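Local structure of rhodopsin (Rubrobacter xylanophilus, 6KFQ) at residues 45-48 against 49-53; 82-85 against 86-90; 161-164 against 165-169; 174-177 against 178-182; 204-207 against 208-212. The protein binds retinal and acts as a light-driven proton pump of the microbial rhodopsin family, notable for its exceptionally high thermostability. All coordinates share one frame; numbering follows the deposited sequence.

Contact 1 of 5, residues 45-48 against 49-53; sequences AAIA and YLVMA. With MPG ([(Z)-octadec-9-enyl] (2R)-2,3-bis(oxidanyl)propanoate), chain E; MPG ([(Z)-octadec-9-enyl] (2R)-2,3-bis(oxidanyl)propanoate), chain N.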
# COMPACT_ATOMS: atom_id res chain seq x y z
N ALA A 45 -2.04 8.66 3.31
CA ALA A 45 -2.60 8.74 1.96
C ALA A 45 -3.50 9.97 1.81
O ALA A 45 -3.49 10.63 0.77
CB ALA A 45 -3.36 7.46 1.63
N ALA A 46 -4.29 10.28 2.84
CA ALA A 46 -5.12 11.48 2.78
C ALA A 46 -4.27 12.73 2.57
O ALA A 46 -4.61 13.58 1.75
CB ALA A 46 -5.97 11.62 4.05
N ILE A 47 -3.14 12.82 3.28
CA ILE A 47 -2.26 13.98 3.15
C ILE A 47 -1.68 14.06 1.74
O ILE A 47 -1.66 15.12 1.11
CB ILE A 47 -1.15 13.93 4.21
CG1 ILE A 47 -1.73 14.11 5.61
CG2 ILE A 47 -0.09 15.00 3.94
CD1 ILE A 47 -0.73 13.84 6.73
N ALA A 48 -1.21 12.93 1.21
CA ALA A 48 -0.65 12.94 -0.14
C ALA A 48 -1.70 13.38 -1.16
O ALA A 48 -1.42 14.20 -2.04
CB ALA A 48 -0.11 11.55 -0.51
N TYR A 49 -2.92 12.83 -1.05
CA TYR A 49 -3.97 13.20 -1.99
C TYR A 49 -4.35 14.67 -1.86
O TYR A 49 -4.65 15.32 -2.87
CB TYR A 49 -5.18 12.29 -1.80
CG TYR A 49 -5.12 11.09 -2.72
CD1 TYR A 49 -4.65 9.86 -2.26
CD2 TYR A 49 -5.49 11.20 -4.06
CE1 TYR A 49 -4.58 8.76 -3.11
CE2 TYR A 49 -5.41 10.11 -4.91
CZ TYR A 49 -4.96 8.90 -4.44
OH TYR A 49 -4.88 7.82 -5.29
N LEU A 50 -4.34 15.22 -0.64
CA LEU A 50 -4.63 16.64 -0.49
C LEU A 50 -3.54 17.48 -1.15
O LEU A 50 -3.84 18.46 -1.84
CB LEU A 50 -4.75 17.01 0.99
CG LEU A 50 -5.20 18.42 1.34
CD1 LEU A 50 -6.45 18.81 0.57
CD2 LEU A 50 -5.44 18.54 2.84
N VAL A 51 -2.28 17.10 -0.95
CA VAL A 51 -1.17 17.80 -1.59
C VAL A 51 -1.33 17.79 -3.10
O VAL A 51 -1.27 18.84 -3.76
CB VAL A 51 0.18 17.19 -1.15
CG1 VAL A 51 1.31 17.75 -1.99
CG2 VAL A 51 0.43 17.47 0.32
N MET A 52 -1.56 16.61 -3.68
CA MET A 52 -1.74 16.53 -5.12
C MET A 52 -3.01 17.25 -5.58
O MET A 52 -3.01 17.90 -6.63
CB MET A 52 -1.76 15.07 -5.56
CG MET A 52 -0.45 14.34 -5.25
SD MET A 52 -0.46 12.71 -6.01
CE MET A 52 -1.46 11.77 -4.87
N ALA A 53 -4.10 17.15 -4.81
CA ALA A 53 -5.36 17.78 -5.20
C ALA A 53 -5.24 19.30 -5.24
O ALA A 53 -5.86 19.94 -6.09
CB ALA A 53 -6.48 17.39 -4.24
C2 MPG E . -1.24 27.94 4.97
C3 MPG E . -2.70 27.63 5.14
C4 MPG E . -3.00 26.16 5.05
C5 MPG E . -4.46 25.82 4.99
C6 MPG E . -4.74 24.34 4.96
C7 MPG E . -6.21 23.96 4.98
C8 MPG E . -6.43 22.51 5.26
C9 MPG E . -5.83 22.11 6.58
C10 MPG E . -5.73 20.90 7.07
C11 MPG E . -6.07 19.61 6.39
C12 MPG E . -6.14 18.47 7.36
C13 MPG E . -6.46 17.11 6.76
C14 MPG E . -5.31 16.46 6.03
C15 MPG E . -5.17 14.98 6.33
C16 MPG E . -4.71 14.69 7.74
C17 MPG E . -4.85 13.26 8.20
C18 MPG E . -6.29 12.83 8.37
O1 MPG E . -2.12 29.44 3.37
C1 MPG E . -1.02 29.26 4.29
CXD MPG E . -3.39 30.80 1.92
O2 MPG E . -4.01 29.71 1.25
C21 MPG E . -3.39 32.05 1.06
O3 MPG E . -3.15 31.72 -0.30
O4 MPG E . -1.00 30.90 2.08
CX3 MPG E . -2.02 30.40 2.46
C13 MPG N . 4.20 14.03 0.10
C14 MPG N . 3.02 14.12 1.04
C15 MPG N . 2.56 12.80 1.58
C16 MPG N . 3.41 12.23 2.69
C17 MPG N . 3.28 12.95 4.00
C18 MPG N . 4.16 12.39 5.09

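Contact 2 of 5, residues 82-85 against 86-90; sequences LLLD and LCLLA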
# COMPACT_ATOMS: atom_id res chain seq x y z
N LEU A 82 1.40 -1.48 5.43
CA LEU A 82 0.48 -2.54 5.02
C LEU A 82 1.12 -3.91 5.20
O LEU A 82 0.50 -4.84 5.71
CB LEU A 82 0.07 -2.34 3.56
CG LEU A 82 -0.94 -1.21 3.30
CD1 LEU A 82 -0.97 -0.89 1.84
CD2 LEU A 82 -2.35 -1.58 3.81
N LEU A 83 2.38 -4.05 4.78
CA LEU A 83 3.07 -5.31 5.01
C LEU A 83 3.20 -5.59 6.50
O LEU A 83 3.06 -6.74 6.93
CB LEU A 83 4.45 -5.27 4.34
CG LEU A 83 4.35 -5.06 2.83
CD1 LEU A 83 5.73 -4.87 2.22
CD2 LEU A 83 3.64 -6.25 2.20
N LEU A 84 3.46 -4.55 7.30
CA LEU A 84 3.54 -4.73 8.75
C LEU A 84 2.23 -5.26 9.31
O LEU A 84 2.23 -6.19 10.13
CB LEU A 84 3.91 -3.40 9.41
CG LEU A 84 4.14 -3.48 10.92
CD1 LEU A 84 5.17 -4.56 11.27
CD2 LEU A 84 4.59 -2.12 11.46
N ASP A 85 1.10 -4.67 8.91
CA ASP A 85 -0.20 -5.24 9.29
C ASP A 85 -0.26 -6.73 8.98
O ASP A 85 -0.73 -7.53 9.80
CB ASP A 85 -1.33 -4.51 8.57
CG ASP A 85 -1.91 -3.35 9.36
OD1 ASP A 85 -1.66 -3.26 10.58
OD2 ASP A 85 -2.62 -2.54 8.74
N LEU A 86 0.21 -7.13 7.80
CA LEU A 86 0.14 -8.53 7.43
C LEU A 86 1.08 -9.37 8.28
O LEU A 86 0.73 -10.48 8.68
CB LEU A 86 0.46 -8.71 5.94
CG LEU A 86 -0.55 -8.18 4.92
CD1 LEU A 86 -0.02 -8.37 3.49
CD2 LEU A 86 -1.91 -8.83 5.09
N CYS A 87 2.28 -8.84 8.57
CA CYS A 87 3.21 -9.56 9.43
C CYS A 87 2.64 -9.76 10.83
O CYS A 87 2.79 -10.84 11.42
CB CYS A 87 4.54 -8.81 9.52
SG CYS A 87 5.53 -8.84 8.00
N LEU A 88 2.01 -8.73 11.40
CA LEU A 88 1.50 -8.83 12.76
C LEU A 88 0.31 -9.79 12.84
O LEU A 88 0.10 -10.41 13.88
CB LEU A 88 1.13 -7.45 13.28
CG LEU A 88 2.29 -6.46 13.29
CD1 LEU A 88 1.81 -5.07 13.69
CD2 LEU A 88 3.38 -6.94 14.23
N LEU A 89 -0.48 -9.90 11.77
CA LEU A 89 -1.51 -10.94 11.71
C LEU A 89 -0.89 -12.33 11.71
O LEU A 89 -1.30 -13.20 12.49
CB LEU A 89 -2.37 -10.77 10.47
CG LEU A 89 -3.40 -9.65 10.42
CD1 LEU A 89 -4.13 -9.71 9.08
CD2 LEU A 89 -4.39 -9.76 11.58
N ALA A 90 0.10 -12.56 10.83
CA ALA A 90 0.60 -13.91 10.54
C ALA A 90 1.56 -14.43 11.61
O ALA A 90 1.55 -15.63 11.91
CB ALA A 90 1.30 -13.93 9.18

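Contact 3 of 5, residues 161-164 against 165-169; sequences AQIF and RTLAV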
# COMPACT_ATOMS: atom_id res chain seq x y z
N ALA A 161 -6.15 -16.84 10.66
CA ALA A 161 -5.76 -17.41 9.38
C ALA A 161 -6.71 -16.95 8.27
O ALA A 161 -6.27 -16.68 7.14
CB ALA A 161 -5.73 -18.94 9.46
N GLN A 162 -8.00 -16.83 8.58
CA GLN A 162 -8.98 -16.48 7.56
C GLN A 162 -8.84 -15.03 7.12
O GLN A 162 -8.88 -14.72 5.92
CB GLN A 162 -10.39 -16.77 8.08
CG GLN A 162 -11.49 -16.39 7.10
CD GLN A 162 -12.88 -16.63 7.66
OE1 GLN A 162 -13.06 -17.39 8.61
NE2 GLN A 162 -13.87 -15.97 7.08
N ILE A 163 -8.69 -14.10 8.07
CA ILE A 163 -8.55 -12.70 7.68
C ILE A 163 -7.20 -12.47 7.02
O ILE A 163 -7.09 -11.70 6.06
CB ILE A 163 -8.77 -11.76 8.87
CG1 ILE A 163 -8.72 -10.30 8.39
CG2 ILE A 163 -7.72 -11.98 9.94
CD1 ILE A 163 -9.73 -9.97 7.28
N PHE A 164 -6.16 -13.14 7.51
CA PHE A 164 -4.88 -13.02 6.82
C PHE A 164 -5.01 -13.41 5.36
O PHE A 164 -4.57 -12.69 4.46
CB PHE A 164 -3.80 -13.88 7.47
CG PHE A 164 -2.55 -13.90 6.64
CD1 PHE A 164 -1.65 -12.85 6.71
CD2 PHE A 164 -2.33 -14.89 5.69
CE1 PHE A 164 -0.51 -12.82 5.90
CE2 PHE A 164 -1.21 -14.87 4.88
CZ PHE A 164 -0.30 -13.82 4.98
N ARG A 165 -5.60 -14.58 5.11
CA ARG A 165 -5.70 -15.07 3.73
C ARG A 165 -6.50 -14.10 2.88
O ARG A 165 -6.14 -13.84 1.72
CB ARG A 165 -6.32 -16.46 3.73
CG ARG A 165 -5.35 -17.52 4.23
CD ARG A 165 -6.06 -18.79 4.66
NE ARG A 165 -5.14 -19.71 5.33
CZ ARG A 165 -5.51 -20.70 6.13
NH1 ARG A 165 -6.80 -20.89 6.38
NH2 ARG A 165 -4.60 -21.48 6.69
N THR A 166 -7.58 -13.55 3.43
CA THR A 166 -8.38 -12.58 2.69
C THR A 166 -7.57 -11.34 2.35
O THR A 166 -7.56 -10.88 1.21
CB THR A 166 -9.63 -12.22 3.49
OG1 THR A 166 -10.46 -13.38 3.61
CG2 THR A 166 -10.40 -11.11 2.78
N LEU A 167 -6.88 -10.77 3.35
CA LEU A 167 -6.12 -9.55 3.10
C LEU A 167 -4.92 -9.82 2.20
O LEU A 167 -4.54 -8.96 1.39
CB LEU A 167 -5.66 -8.95 4.42
CG LEU A 167 -6.78 -8.43 5.33
CD1 LEU A 167 -6.17 -7.85 6.59
CD2 LEU A 167 -7.64 -7.40 4.62
N ALA A 168 -4.30 -10.98 2.34
CA ALA A 168 -3.11 -11.27 1.54
C ALA A 168 -3.47 -11.45 0.07
O ALA A 168 -2.75 -10.97 -0.81
CB ALA A 168 -2.38 -12.50 2.09
N VAL A 169 -4.56 -12.16 -0.21
CA VAL A 169 -5.01 -12.30 -1.59
C VAL A 169 -5.42 -10.95 -2.15
O VAL A 169 -5.07 -10.60 -3.28
CB VAL A 169 -6.15 -13.33 -1.69
CG1 VAL A 169 -6.73 -13.35 -3.08
CG2 VAL A 169 -5.65 -14.70 -1.33

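Contact 4 of 5, residues 174-177 against 178-182; sequences LWIC and YPIVW. With RET (retinal), chain R; MPG ([(Z)-octadec-9-enyl] (2R)-2,3-bis(oxidanyl)propanoate), chain F; MPG ([(Z)-octadec-9-enyl] (2R)-2,3-bis(oxidanyl)propanoate), chain M.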
# COMPACT_ATOMS: atom_id res chain seq x y z
N LEU A 174 -4.36 -6.60 -5.90
CA LEU A 174 -4.35 -5.15 -6.13
C LEU A 174 -2.94 -4.65 -6.42
O LEU A 174 -2.75 -3.82 -7.31
CB LEU A 174 -4.94 -4.42 -4.91
CG LEU A 174 -6.44 -4.58 -4.67
CD1 LEU A 174 -6.83 -3.82 -3.41
CD2 LEU A 174 -7.26 -4.08 -5.85
N TRP A 175 -1.94 -5.15 -5.69
CA TRP A 175 -0.60 -4.61 -5.88
C TRP A 175 -0.06 -4.93 -7.26
O TRP A 175 0.69 -4.14 -7.83
CB TRP A 175 0.36 -5.12 -4.81
CG TRP A 175 0.15 -4.54 -3.43
CD1 TRP A 175 -1.05 -4.16 -2.87
CD2 TRP A 175 1.16 -4.27 -2.44
NE1 TRP A 175 -0.84 -3.68 -1.59
CE2 TRP A 175 0.50 -3.75 -1.30
CE3 TRP A 175 2.55 -4.43 -2.41
CZ2 TRP A 175 1.20 -3.38 -0.14
CZ3 TRP A 175 3.23 -4.07 -1.26
CH2 TRP A 175 2.56 -3.55 -0.15
N ILE A 176 -0.41 -6.09 -7.81
CA ILE A 176 -0.01 -6.42 -9.17
C ILE A 176 -0.56 -5.40 -10.17
O ILE A 176 0.06 -5.12 -11.20
CB ILE A 176 -0.44 -7.86 -9.48
CG1 ILE A 176 0.49 -8.84 -8.75
CG2 ILE A 176 -0.42 -8.13 -10.98
CD1 ILE A 176 0.01 -10.24 -8.80
N CYS A 177 -1.71 -4.79 -9.87
CA CYS A 177 -2.27 -3.82 -10.80
C CYS A 177 -1.42 -2.55 -10.90
O CYS A 177 -1.47 -1.86 -11.93
CB CYS A 177 -3.70 -3.45 -10.41
SG CYS A 177 -4.84 -4.85 -10.55
N TYR A 178 -0.66 -2.20 -9.86
CA TYR A 178 0.03 -0.91 -9.86
C TYR A 178 1.07 -0.80 -10.96
O TYR A 178 1.07 0.21 -11.69
CB TYR A 178 0.65 -0.61 -8.50
CG TYR A 178 -0.33 -0.12 -7.46
CD1 TYR A 178 -1.14 -1.02 -6.78
CD2 TYR A 178 -0.42 1.23 -7.14
CE1 TYR A 178 -2.03 -0.58 -5.81
CE2 TYR A 178 -1.31 1.68 -6.17
CZ TYR A 178 -2.11 0.78 -5.52
OH TYR A 178 -3.00 1.21 -4.55
N PRO A 179 1.99 -1.76 -11.14
CA PRO A 179 2.91 -1.67 -12.28
C PRO A 179 2.20 -1.68 -13.62
O PRO A 179 2.71 -1.08 -14.58
CB PRO A 179 3.82 -2.90 -12.11
CG PRO A 179 3.06 -3.84 -11.22
CD PRO A 179 2.33 -2.91 -10.26
N ILE A 180 1.05 -2.34 -13.73
CA ILE A 180 0.29 -2.31 -14.98
C ILE A 180 -0.21 -0.90 -15.25
O ILE A 180 -0.08 -0.38 -16.37
CB ILE A 180 -0.87 -3.32 -14.92
CG1 ILE A 180 -0.32 -4.74 -14.75
CG2 ILE A 180 -1.76 -3.20 -16.17
CD1 ILE A 180 -1.38 -5.80 -14.65
N VAL A 181 -0.80 -0.25 -14.24
CA VAL A 181 -1.25 1.13 -14.41
C VAL A 181 -0.07 2.02 -14.79
O VAL A 181 -0.15 2.84 -15.72
CB VAL A 181 -1.94 1.63 -13.14
CG1 VAL A 181 -2.23 3.12 -13.27
CG2 VAL A 181 -3.22 0.84 -12.87
N TRP A 182 1.05 1.87 -14.07
CA TRP A 182 2.27 2.60 -14.40
C TRP A 182 2.63 2.42 -15.87
O TRP A 182 2.94 3.39 -16.57
CB TRP A 182 3.40 2.09 -13.50
CG TRP A 182 4.63 2.94 -13.40
CD1 TRP A 182 4.93 3.82 -12.40
CD2 TRP A 182 5.76 2.93 -14.29
NE1 TRP A 182 6.17 4.37 -12.62
CE2 TRP A 182 6.70 3.85 -13.77
CE3 TRP A 182 6.06 2.26 -15.48
CZ2 TRP A 182 7.93 4.11 -14.40
CZ3 TRP A 182 7.29 2.51 -16.10
CH2 TRP A 182 8.20 3.43 -15.56
C1 RET R . 5.65 0.74 -9.36
C2 RET R . 6.42 0.99 -10.66
C3 RET R . 7.65 0.11 -10.85
C4 RET R . 7.29 -1.36 -10.75
C5 RET R . 6.32 -1.69 -9.64
C6 RET R . 5.65 -0.75 -8.95
C7 RET R . 4.72 -1.15 -7.90
C8 RET R . 4.04 -0.41 -6.99
C9 RET R . 3.11 -0.84 -5.96
C10 RET R . 2.40 0.09 -5.30
C11 RET R . 1.45 -0.11 -4.25
C12 RET R . 0.85 0.92 -3.67
C13 RET R . -0.11 0.88 -2.60
C14 RET R . -0.52 2.05 -2.05
C15 RET R . -1.44 2.24 -0.96
C16 RET R . 6.30 1.60 -8.26
C17 RET R . 4.23 1.28 -9.63
C18 RET R . 6.33 -3.15 -9.28
C19 RET R . 2.97 -2.32 -5.70
C20 RET R . -0.58 -0.46 -2.11
C4 MPG F . -0.77 -18.78 -1.77
C5 MPG F . -2.01 -18.08 -2.26
C6 MPG F . -1.77 -17.13 -3.41
C7 MPG F . -3.01 -16.38 -3.88
C8 MPG F . -2.78 -15.56 -5.11
C9 MPG F . -3.97 -14.77 -5.56
C10 MPG F . -4.02 -14.11 -6.69
C11 MPG F . -2.90 -14.10 -7.68
C12 MPG F . -3.27 -13.53 -9.02
C13 MPG F . -3.44 -12.02 -9.06
C14 MPG F . -3.81 -11.51 -10.43
C15 MPG F . -3.83 -10.01 -10.59
C16 MPG F . -4.21 -9.57 -11.98
C17 MPG F . -4.09 -8.10 -12.29
C18 MPG F . -4.45 -7.76 -13.72
C8 MPG M . -0.20 -8.69 -17.04
C9 MPG M . -0.21 -9.12 -15.61
C10 MPG M . 0.41 -10.17 -15.12
C11 MPG M . 0.54 -10.52 -13.67
C12 MPG M . 0.12 -11.92 -13.34
C13 MPG M . 1.08 -12.61 -12.38
C14 MPG M . 0.43 -13.42 -11.29
C15 MPG M . 1.36 -13.73 -10.14
C16 MPG M . 0.72 -14.46 -8.98
C17 MPG M . 1.64 -14.58 -7.79
C18 MPG M . 1.05 -15.37 -6.64

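Contact 5 of 5, residues 204-207 against 208-212; sequences LDLL and AKVGF. With RET (retinal), chain R; MPG ([(Z)-octadec-9-enyl] (2R)-2,3-bis(oxidanyl)propanoate), chain K.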
# COMPACT_ATOMS: atom_id res chain seq x y z
N LEU A 204 -7.43 1.83 -6.95
CA LEU A 204 -6.53 0.89 -6.28
C LEU A 204 -6.20 1.34 -4.87
O LEU A 204 -6.25 0.55 -3.92
CB LEU A 204 -5.24 0.72 -7.11
CG LEU A 204 -5.45 0.02 -8.45
CD1 LEU A 204 -4.15 0.07 -9.29
CD2 LEU A 204 -5.86 -1.42 -8.21
N ASP A 205 -5.81 2.61 -4.71
CA ASP A 205 -5.44 3.10 -3.38
C ASP A 205 -6.57 2.93 -2.38
O ASP A 205 -6.35 2.49 -1.25
CB ASP A 205 -5.04 4.57 -3.44
CG ASP A 205 -3.67 4.80 -4.04
OD1 ASP A 205 -2.91 3.82 -4.22
OD2 ASP A 205 -3.36 5.98 -4.32
N LEU A 206 -7.79 3.28 -2.77
CA LEU A 206 -8.91 3.19 -1.83
C LEU A 206 -9.19 1.74 -1.45
O LEU A 206 -9.44 1.44 -0.27
CB LEU A 206 -10.15 3.85 -2.42
CG LEU A 206 -10.07 5.38 -2.45
CD1 LEU A 206 -11.18 5.95 -3.31
CD2 LEU A 206 -10.16 5.94 -1.03
N LEU A 207 -9.12 0.83 -2.42
CA LEU A 207 -9.32 -0.59 -2.11
C LEU A 207 -8.18 -1.14 -1.27
O LEU A 207 -8.40 -1.83 -0.27
CB LEU A 207 -9.46 -1.38 -3.41
CG LEU A 207 -10.68 -1.03 -4.28
CD1 LEU A 207 -10.64 -1.86 -5.56
CD2 LEU A 207 -12.00 -1.27 -3.50
N ALA A 208 -6.94 -0.84 -1.66
CA ALA A 208 -5.77 -1.40 -0.99
C ALA A 208 -5.53 -0.83 0.39
O ALA A 208 -4.76 -1.42 1.16
CB ALA A 208 -4.52 -1.18 -1.87
N LYS A 209 -6.19 0.29 0.74
CA LYS A 209 -6.01 0.93 2.05
C LYS A 209 -7.31 0.99 2.83
O LYS A 209 -7.36 0.48 3.96
CB LYS A 209 -5.43 2.35 1.88
CG LYS A 209 -3.99 2.37 1.33
CD LYS A 209 -3.40 3.78 1.27
CE LYS A 209 -1.91 3.74 0.88
NZ LYS A 209 -1.71 3.59 -0.59
N VAL A 210 -8.36 1.60 2.29
CA VAL A 210 -9.63 1.65 3.02
C VAL A 210 -10.33 0.31 2.98
O VAL A 210 -10.87 -0.15 3.99
CB VAL A 210 -10.52 2.78 2.47
CG1 VAL A 210 -11.89 2.75 3.17
CG2 VAL A 210 -9.85 4.12 2.67
N GLY A 211 -10.35 -0.35 1.81
CA GLY A 211 -10.94 -1.68 1.75
C GLY A 211 -10.19 -2.67 2.63
O GLY A 211 -10.79 -3.38 3.44
N PHE A 212 -8.87 -2.73 2.46
CA PHE A 212 -8.00 -3.50 3.35
C PHE A 212 -8.30 -3.20 4.81
O PHE A 212 -8.59 -4.11 5.60
CB PHE A 212 -6.54 -3.18 2.97
CG PHE A 212 -5.49 -3.94 3.75
CD1 PHE A 212 -5.11 -3.52 5.02
CD2 PHE A 212 -4.79 -4.98 3.16
CE1 PHE A 212 -4.11 -4.18 5.71
CE2 PHE A 212 -3.76 -5.64 3.85
CZ PHE A 212 -3.43 -5.24 5.12
C1 RET R . 5.65 0.74 -9.36
C2 RET R . 6.42 0.99 -10.66
C3 RET R . 7.65 0.11 -10.85
C4 RET R . 7.29 -1.36 -10.75
C5 RET R . 6.32 -1.69 -9.64
C6 RET R . 5.65 -0.75 -8.95
C7 RET R . 4.72 -1.15 -7.90
C8 RET R . 4.04 -0.41 -6.99
C9 RET R . 3.11 -0.84 -5.96
C10 RET R . 2.40 0.09 -5.30
C11 RET R . 1.45 -0.11 -4.25
C12 RET R . 0.85 0.92 -3.67
C13 RET R . -0.11 0.88 -2.60
C14 RET R . -0.52 2.05 -2.05
C15 RET R . -1.44 2.24 -0.96
C16 RET R . 6.30 1.60 -8.26
C17 RET R . 4.23 1.28 -9.63
C18 RET R . 6.33 -3.15 -9.28
C19 RET R . 2.97 -2.32 -5.70
C20 RET R . -0.58 -0.46 -2.11
C15 MPG K . -13.60 -4.08 1.19
C16 MPG K . -13.69 -4.57 -0.23
C17 MPG K . -12.37 -4.67 -0.95
C18 MPG K . -12.51 -5.12 -2.39

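Contact 1 of 5, residues 45-48 against 49-53
A45 offers one carbonyl oxygen to two parts of Y49. The Y49 N-H bonds to A45 O in the regular alpha-helical manner (N to O 2.9 Å), and the same A45 O lies in plane at the edge of the tyrosine ring, 3.3 Å from Y49 CD1. The ring is turned there by an unusual first torsion (chi1 -92°), and its OH goes on to a hydrogen bond with D205. A46 O receives L50 N one residue later. I47 O is bonded by V51 N and is also brushed by V51 CG2 at 3.2 Å. The two branches of I47 serve different lipids: CG1 rests 3.6 Å from C15 of the MPG of chain E, which L50 CD2 also touches, while CG2 lies 3.9 Å from C17 of the MPG of chain N. An alanine in place of I47 is likely to leave both lipid tails poorly seated, with a gap opened along the helix surface. A48 O takes the bond from M52 N, and A48 CB adds a contact of 3.6 Å to C15 of the chain N lipid. M52, bent at chi3 (-79°), sets CE 4.1 Å above the centre of one Y49 ring face. This turn of helix 32-53 packs on D74 and R71 of helix 70-90, on M13, W7 and F10 of helix 2-23, and on K209 and M202 of helix 194-218.

Contact 2 of 5, residues 82-85 against 86-90
L84 and L88 lie one turn apart on helix 70-90, a transmembrane helix of the seven-helix microbial rhodopsin fold, and their apolar ends meet at a slant. CG of L84, anti to its backbone N (chi1 -175°), leads the side chain toward L88, so that L84 CG comes 4.0 Å from L88 CD1. A serine in place of L88 would probably leave the L84 branches uncovered and open a gap toward F34 and I37. L83 CD2 and L86 CD1 approach more loosely, at 4.4 Å. Among the backbone bonds, C87 N to L83 O and L88 N to L84 O are the shorter pair, each 2.8 Å, while L89 N reaches D85 O at 3.1 Å. The polar side chain is D85, buried, with OD2 hydrogen-bonded to T38; its place in the sequence matches the proton donor of bacteriorhodopsin, and a like role here is probable. Beside the L84 peptide, L88 CG rests 3.2 Å from L84 O.

Contact 3 of 5, residues 161-164 against 165-169
A168 CB sits over one face of the F164 ring in a CH-pi contact, 4.1 Å from the ring centroid and 23° off its normal. The pair belongs to helix 158-184 of the seven-helix rhodopsin bundle and marks the buried, close-packed side of this turn. F164 carries CG anti to the backbone N (chi1 172°), which lays the ring forward along the helix toward A168, and F150 of helix 124-153 meets that ring edge-to-face. Next to it, I163 CD1 packs 3.9 Å from L167 CG. L167 then continues inward against L86 and L89 of helix 70-90 and F212 of helix 194-218, so three helices close around one leucine. The backbone beneath is equally tight: A168 N bonds to F164 O at 2.7 Å.

The other side is looser and carries the polar groups. Q162 and R165 are exposed, and T166 is partly so. Q162 O is gripped twice, by T166 N at 3.0 Å and by T166 OG1 at 3.1 Å, the two donors arriving from opposite faces of the carbonyl plane; the hydroxyl is thereby returned to its own helix. R165 runs extended from CG to NE back over the preceding turn, with CG 3.2 Å from A161 O. Its guanidinium ends flat on the methyl group of A161, whose CB lies 3.7 Å from the guanidinium plane, beneath its centre.

Contact 4 of 5, residues 174-177 against 178-182
The first torsion of Y178 (chi1 -79°) sets CG beside the residue's own backbone N and swings the ring back over the previous turn, where Y178 CD1 lies 3.3 Å from L174 O at the ring edge. W175 adopts a similar torsion (chi1 -72°), whereas W182 has CG anti to the backbone N (chi1 -164°), and the three aromatic groups all come to bear on the retinal. The polyene lies along one face of Y178, with retinal C11 3.5 Å above the ring centre. W175 turns a face to the methyl C20, which is 3.3 Å from NE1, and W182 covers the ionone end, its CD1 3.6 Å from C2. P179 adds CB at 3.7 Å from C5. Lacking an N-H, P179 cannot bond to W175 O, and its CD sits against that oxygen instead, at 3.2 Å. W175 O is taken by Y178 N, the donor standing above the carbonyl plane, and the helix kinks here before V181 N resumes the regular pattern on C177 O at 2.9 Å. I176 and I180 face outward to the lipids of chains F and M. The Y178 OH is held by D205, and W182 stacks on F131. A kinked helix that presents Trp, Tyr, Pro and Trp to the chromophore is characteristic of the retinal pocket of microbial rhodopsins.

Contact 5 of 5, residues 204-207 against 208-212
A208 N bonds to L204 O at 2.7 Å, the last regular helical step before the backbone widens. K209 (phi -119°) has a weak bond to D205 O, and L206 O is approached by two donors: V210 N, weakly, and G211 N, at 2.9 Å and in the carbonyl plane. This bond from the fifth residue onward makes a pi-type turn, after which F212 N falls on L207 O, again five residues back. A side chain at G211 would run into L207 O within the helix. The lipid of chain K comes to 3.6 Å between its C15 and G211 CA. A pi-bulge at the retinal-bearing lysine of the seventh helix is a known feature of bacteriorhodopsin-like proteins, and here K209 NZ is joined covalently to retinal C15 at 1.4 Å. The lysine is extended until its last torsion, where a bend (chi4 81°) turns NZ into the chromophore. D205 lies alongside, pointing the same way, with OD1 3.8 Å from K209 NZ in a long salt bridge and 3.7 Å from retinal C14. The carboxylate is fixed by two hydroxyls: OD1 bonds to Y178 OH, OD2 to Y49 OH. D74 of helix 70-90 also packs on K209. On another flank, L206 CD2 runs beside V210 CG2, 4.1 Å away.

In the fold
Five short helical turns, taken in series along the chain, sample four helices of one seven-helix bundle: contact 1 on 32-53, contact 2 on 70-90, contacts 3 and 4 on 158-184, contact 5 on 194-218. Contact 5, with its centre about 8 Å from that of the chain, touches all the others. Its centre lies about 13 Å from that of contact 4, with which it shares the retinal, and about 15 Å from that of contact 1. Contacts 2 and 3 pack directly, centres about 10 Å apart, whereas contacts 1 and 3 are farthest, about 28 Å between centres, on opposite sides of the chain's centre. The chromophore site is thus built into the same helix packing that holds the bundle together.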